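Local coordinates for protein Non-sulfated chondroitin lyase E66 (Autographa californica nucleopolyhedrovirus, PDB 3VSN) that cleaves non-sulfated chondroitin as a polysaccharide lyase of the occlusion-derived virus envelope and is essential for oral infectivity in the insect host, at residues Y324-T329 against G415-A420; E608-P613 against F650-I655. One frame throughout, in Å; residues are numbered along the deposited sequence.

Overall arrangement
Both contacts lie on the same side of the chain's centre, about 12 Å apart between their centres, and they touch. Interaction 1 is the more deeply buried: it packs the start of strand 327-331, with the lysine just before it, against strand 414-421, the outermost strand of another sheet, largely through aliphatic groups, the lysine also reaching a backbone carbonyl. Interaction 2, farther out and only partly buried, joins a loop and the short strand 611-613 to segment 650-655, which leads into strand 654-658, through an aromatic ring and a shared water. A salt bridge links them, Lys326 NZ to Glu608 OE2 at 2.7 Å, and Tyr324 of 324-329 packs on Leu652 of 650-655.

Interaction 1 (Y324-T329 against G415-A420); sequences YSKVLT and GQTAIA
Ile419, Lys326 and Thr417 carry most of this buried contact, in which strand 414-421 meets the start of strand 327-331 and the lysine just before it. Lys326 CG lies beside the backbone N, and the chain bends at chi2 and then runs straight, laying CD against Thr417 CB at 3.6 Å. Its aliphatic part thus serves as apolar packing while the ammonium NZ donates to Thr417 O at 2.9 Å, with a C=O...N angle of 148° and a 19° tilt from the carbonyl plane. A water accepts from both Lys326 NZ and Thr417 N, and Asp323 O and the carboxylate of Glu608 also bind NZ, which probably offsets much of the cost of burying the charge. Beta-branched Thr417 suits its strand: CB and CG2 pack on the lysine methylenes, whereas OG1 is bonded to Val342 O. Ile419 uses both branches, CD1 resting 3.7 Å from Val327 O and CG2 3.8 Å from Leu328 CD1. Leu328 reaches this methyl with CG anti to its backbone N (chi1 170°), and Ile428 packs on both residues. Lys326 and Val327 form a G1 beta bulge opposite Ala322, and Leu328 with Ile419 is packing between two antiparallel sheets of the beta-rich part following the helical toroid.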
# COMPACT_ATOMS: atom_id res chain seq x y z
N TYR A 324 -3.27 -10.32 12.36
CA TYR A 324 -2.49 -11.49 11.96
C TYR A 324 -1.36 -11.15 11.00
O TYR A 324 -0.24 -11.66 11.13
CB TYR A 324 -3.40 -12.52 11.29
CG TYR A 324 -4.23 -13.35 12.24
CD1 TYR A 324 -3.67 -14.44 12.91
CD2 TYR A 324 -5.58 -13.07 12.44
CE1 TYR A 324 -4.43 -15.22 13.77
CE2 TYR A 324 -6.35 -13.84 13.30
CZ TYR A 324 -5.77 -14.91 13.96
OH TYR A 324 -6.53 -15.68 14.81
N SER A 325 -1.66 -10.29 10.03
CA SER A 325 -0.70 -9.90 8.99
C SER A 325 0.24 -8.79 9.48
O SER A 325 1.29 -8.56 8.88
CB SER A 325 -1.43 -9.45 7.73
OG SER A 325 -2.25 -10.50 7.23
N LYS A 326 -0.18 -8.12 10.56
CA LYS A 326 0.63 -7.13 11.30
C LYS A 326 0.76 -5.78 10.59
O LYS A 326 1.85 -5.39 10.16
CB LYS A 326 2.01 -7.68 11.71
CG LYS A 326 2.02 -9.10 12.29
CD LYS A 326 1.09 -9.24 13.49
CE LYS A 326 1.16 -10.65 14.07
NZ LYS A 326 0.29 -10.81 15.27
N VAL A 327 -0.36 -5.07 10.46
CA VAL A 327 -0.36 -3.71 9.94
C VAL A 327 -1.26 -2.85 10.82
O VAL A 327 -2.39 -3.24 11.13
CB VAL A 327 -0.83 -3.64 8.46
CG1 VAL A 327 -0.83 -2.20 7.95
CG2 VAL A 327 0.04 -4.50 7.56
N LEU A 328 -0.74 -1.71 11.26
CA LEU A 328 -1.53 -0.69 11.95
C LEU A 328 -1.50 0.58 11.12
O LEU A 328 -0.42 1.07 10.77
CB LEU A 328 -0.97 -0.43 13.35
CG LEU A 328 -1.54 0.77 14.14
CD1 LEU A 328 -2.99 0.54 14.53
CD2 LEU A 328 -0.70 1.05 15.38
N THR A 329 -2.67 1.12 10.82
CA THR A 329 -2.78 2.27 9.94
C THR A 329 -3.79 3.28 10.49
O THR A 329 -4.87 2.90 10.93
CB THR A 329 -3.18 1.83 8.52
OG1 THR A 329 -2.14 1.00 7.98
CG2 THR A 329 -3.40 3.02 7.59
N GLY A 415 9.68 -12.92 14.91
CA GLY A 415 8.63 -11.98 14.52
C GLY A 415 7.40 -12.18 15.38
O GLY A 415 6.64 -13.12 15.16
N GLN A 416 7.24 -11.33 16.39
CA GLN A 416 6.05 -11.36 17.25
C GLN A 416 5.56 -9.93 17.39
O GLN A 416 6.31 -9.05 17.81
CB GLN A 416 6.37 -11.92 18.64
CG GLN A 416 7.04 -13.30 18.66
CD GLN A 416 6.11 -14.42 18.21
OE1 GLN A 416 4.90 -14.38 18.41
NE2 GLN A 416 6.70 -15.45 17.62
N THR A 417 4.30 -9.70 17.04
CA THR A 417 3.73 -8.35 16.99
C THR A 417 2.33 -8.31 17.60
O THR A 417 1.49 -9.16 17.30
CB THR A 417 3.71 -7.80 15.54
OG1 THR A 417 5.05 -7.64 15.07
CG2 THR A 417 3.00 -6.45 15.47
N ALA A 418 2.09 -7.31 18.44
CA ALA A 418 0.76 -7.07 18.99
C ALA A 418 0.27 -5.68 18.60
O ALA A 418 1.06 -4.74 18.49
CB ALA A 418 0.76 -7.23 20.50
N ILE A 419 -1.04 -5.57 18.39
CA ILE A 419 -1.67 -4.31 18.03
C ILE A 419 -2.91 -4.09 18.89
O ILE A 419 -3.70 -5.01 19.09
CB ILE A 419 -2.05 -4.26 16.53
CG1 ILE A 419 -0.82 -4.49 15.64
CG2 ILE A 419 -2.70 -2.93 16.17
CD1 ILE A 419 -1.14 -4.81 14.19
N ALA A 420 -3.07 -2.88 19.41
CA ALA A 420 -4.29 -2.50 20.13
C ALA A 420 -4.73 -1.13 19.65
O ALA A 420 -3.90 -0.23 19.51
CB ALA A 420 -4.05 -2.49 21.64
O HOH W 1 2.71 -12.12 16.57

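Interaction 2 (E608-P613 against F650-I655); sequences EDTTIP and FDLQFI
Glu608 and Leu652 mark one closest approach of the two backbones, CA to CA 6.7 Å, and Ile612 and Phe654 the other, at 7.8 Å. The segments are bridged through water: one molecule donates to both Asp609 O, at 2.8 Å, and Leu652 O, giving a donor to two carbonyl oxygens, which as acceptors cannot bond to each other. Phe654 is the main side chain of the contact. Its CG lies beside the backbone N (chi1 -58°), which sends the ring into the bend of 609-612. Ile612 CG2 sits over one face, 3.7 Å from the ring centroid and 22° off the normal, a CH-pi contact displaced toward the CD2 side. At the ring's rim is peptide backbone: CZ comes within 3.4 Å of Thr610 C, and Asp609 O approaches CE1 near the ring plane. A flat aromatic suits this place, offering a broad face to a branched aliphatic residue and a thin edge to the main chain. Leu652 supplies a second apolar patch, its CD1 lying 3.8 Å from Glu608 CG. That glutamate packs with its methylenes while its carboxylate leads on to salt bridges with Lys326 and Arg345. Trp592 of strand 592-597 packs on both Ile612 and Phe654. Strand 611-613 pairs with strand 642-645, whereas the backbone of Phe654 is hydrogen-bonded to that of Phe603 in strand 600-605, and Pro613 occupies the N-cap position of helix 614-623.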
# COMPACT_ATOMS: atom_id res chain seq x y z
N GLU A 608 -0.20 -13.83 20.40
CA GLU A 608 -1.52 -14.07 19.79
C GLU A 608 -2.43 -14.95 20.65
O GLU A 608 -3.29 -15.68 20.13
CB GLU A 608 -1.37 -14.60 18.35
CG GLU A 608 -0.57 -13.66 17.45
CD GLU A 608 -0.21 -14.26 16.10
OE1 GLU A 608 -0.04 -15.50 16.00
OE2 GLU A 608 -0.08 -13.49 15.12
N ASP A 609 -2.25 -14.86 21.96
CA ASP A 609 -3.11 -15.56 22.92
C ASP A 609 -4.57 -15.18 22.70
O ASP A 609 -4.89 -14.00 22.50
CB ASP A 609 -2.70 -15.20 24.35
CG ASP A 609 -1.35 -15.77 24.75
OD1 ASP A 609 -0.65 -16.36 23.90
OD2 ASP A 609 -0.98 -15.64 25.93
N THR A 610 -5.44 -16.18 22.72
CA THR A 610 -6.88 -15.93 22.58
C THR A 610 -7.56 -15.85 23.95
O THR A 610 -8.77 -15.65 24.04
CB THR A 610 -7.56 -17.01 21.71
OG1 THR A 610 -7.32 -18.30 22.28
CG2 THR A 610 -7.00 -16.96 20.28
N THR A 611 -6.76 -16.01 25.01
CA THR A 611 -7.22 -15.76 26.37
C THR A 611 -6.33 -14.71 27.04
O THR A 611 -5.14 -14.60 26.72
CB THR A 611 -7.24 -17.05 27.23
OG1 THR A 611 -5.92 -17.61 27.28
CG2 THR A 611 -8.22 -18.08 26.65
N ILE A 612 -6.92 -13.93 27.95
CA ILE A 612 -6.19 -12.91 28.73
C ILE A 612 -6.52 -13.10 30.22
O ILE A 612 -7.69 -13.14 30.59
CB ILE A 612 -6.53 -11.47 28.27
CG1 ILE A 612 -5.69 -10.43 29.02
CG2 ILE A 612 -8.02 -11.16 28.40
CD1 ILE A 612 -5.80 -9.02 28.47
N PRO A 613 -5.48 -13.24 31.07
CA PRO A 613 -5.73 -13.42 32.50
C PRO A 613 -6.25 -12.16 33.18
O PRO A 613 -5.89 -11.05 32.77
CB PRO A 613 -4.35 -13.79 33.06
CG PRO A 613 -3.54 -14.21 31.88
CD PRO A 613 -4.05 -13.36 30.75
N PHE A 650 -10.69 -13.35 12.71
CA PHE A 650 -10.20 -12.18 11.98
C PHE A 650 -9.37 -11.24 12.85
O PHE A 650 -8.41 -10.64 12.37
CB PHE A 650 -11.38 -11.39 11.37
CG PHE A 650 -12.39 -12.24 10.65
CD1 PHE A 650 -12.19 -12.62 9.32
CD2 PHE A 650 -13.56 -12.65 11.28
CE1 PHE A 650 -13.12 -13.40 8.65
CE2 PHE A 650 -14.50 -13.43 10.62
CZ PHE A 650 -14.28 -13.80 9.30
N ASP A 651 -9.74 -11.12 14.12
CA ASP A 651 -9.17 -10.11 15.02
C ASP A 651 -8.73 -10.75 16.34
O ASP A 651 -9.34 -11.70 16.80
CB ASP A 651 -10.22 -9.03 15.31
CG ASP A 651 -10.66 -8.29 14.07
OD1 ASP A 651 -9.81 -7.69 13.38
OD2 ASP A 651 -11.88 -8.28 13.78
N LEU A 652 -7.67 -10.19 16.94
CA LEU A 652 -7.08 -10.78 18.15
C LEU A 652 -7.05 -9.84 19.36
O LEU A 652 -6.36 -10.10 20.35
CB LEU A 652 -5.67 -11.29 17.85
CG LEU A 652 -5.56 -12.52 16.94
CD1 LEU A 652 -4.12 -12.71 16.46
CD2 LEU A 652 -6.06 -13.77 17.64
N GLN A 653 -7.83 -8.76 19.29
CA GLN A 653 -7.86 -7.78 20.37
C GLN A 653 -9.00 -8.02 21.34
O GLN A 653 -10.15 -8.22 20.93
CB GLN A 653 -7.94 -6.36 19.81
CG GLN A 653 -6.70 -5.94 19.03
CD GLN A 653 -6.84 -4.57 18.38
OE1 GLN A 653 -7.44 -3.65 18.96
NE2 GLN A 653 -6.28 -4.42 17.19
N PHE A 654 -8.68 -8.02 22.63
CA PHE A 654 -9.68 -8.09 23.69
C PHE A 654 -10.20 -6.68 23.94
O PHE A 654 -9.42 -5.78 24.26
CB PHE A 654 -9.07 -8.65 24.98
CG PHE A 654 -8.45 -10.01 24.82
CD1 PHE A 654 -7.14 -10.14 24.37
CD2 PHE A 654 -9.17 -11.15 25.14
CE1 PHE A 654 -6.57 -11.40 24.21
CE2 PHE A 654 -8.60 -12.41 25.00
CZ PHE A 654 -7.30 -12.53 24.54
N ILE A 655 -11.51 -6.49 23.80
CA ILE A 655 -12.11 -5.17 23.98
C ILE A 655 -13.00 -5.17 25.22
O ILE A 655 -13.85 -6.05 25.40
CB ILE A 655 -12.89 -4.73 22.73
CG1 ILE A 655 -11.96 -4.71 21.50
CG2 ILE A 655 -13.51 -3.35 22.94
CD1 ILE A 655 -12.68 -4.67 20.16
O HOH W 2 -4.11 -11.40 21.71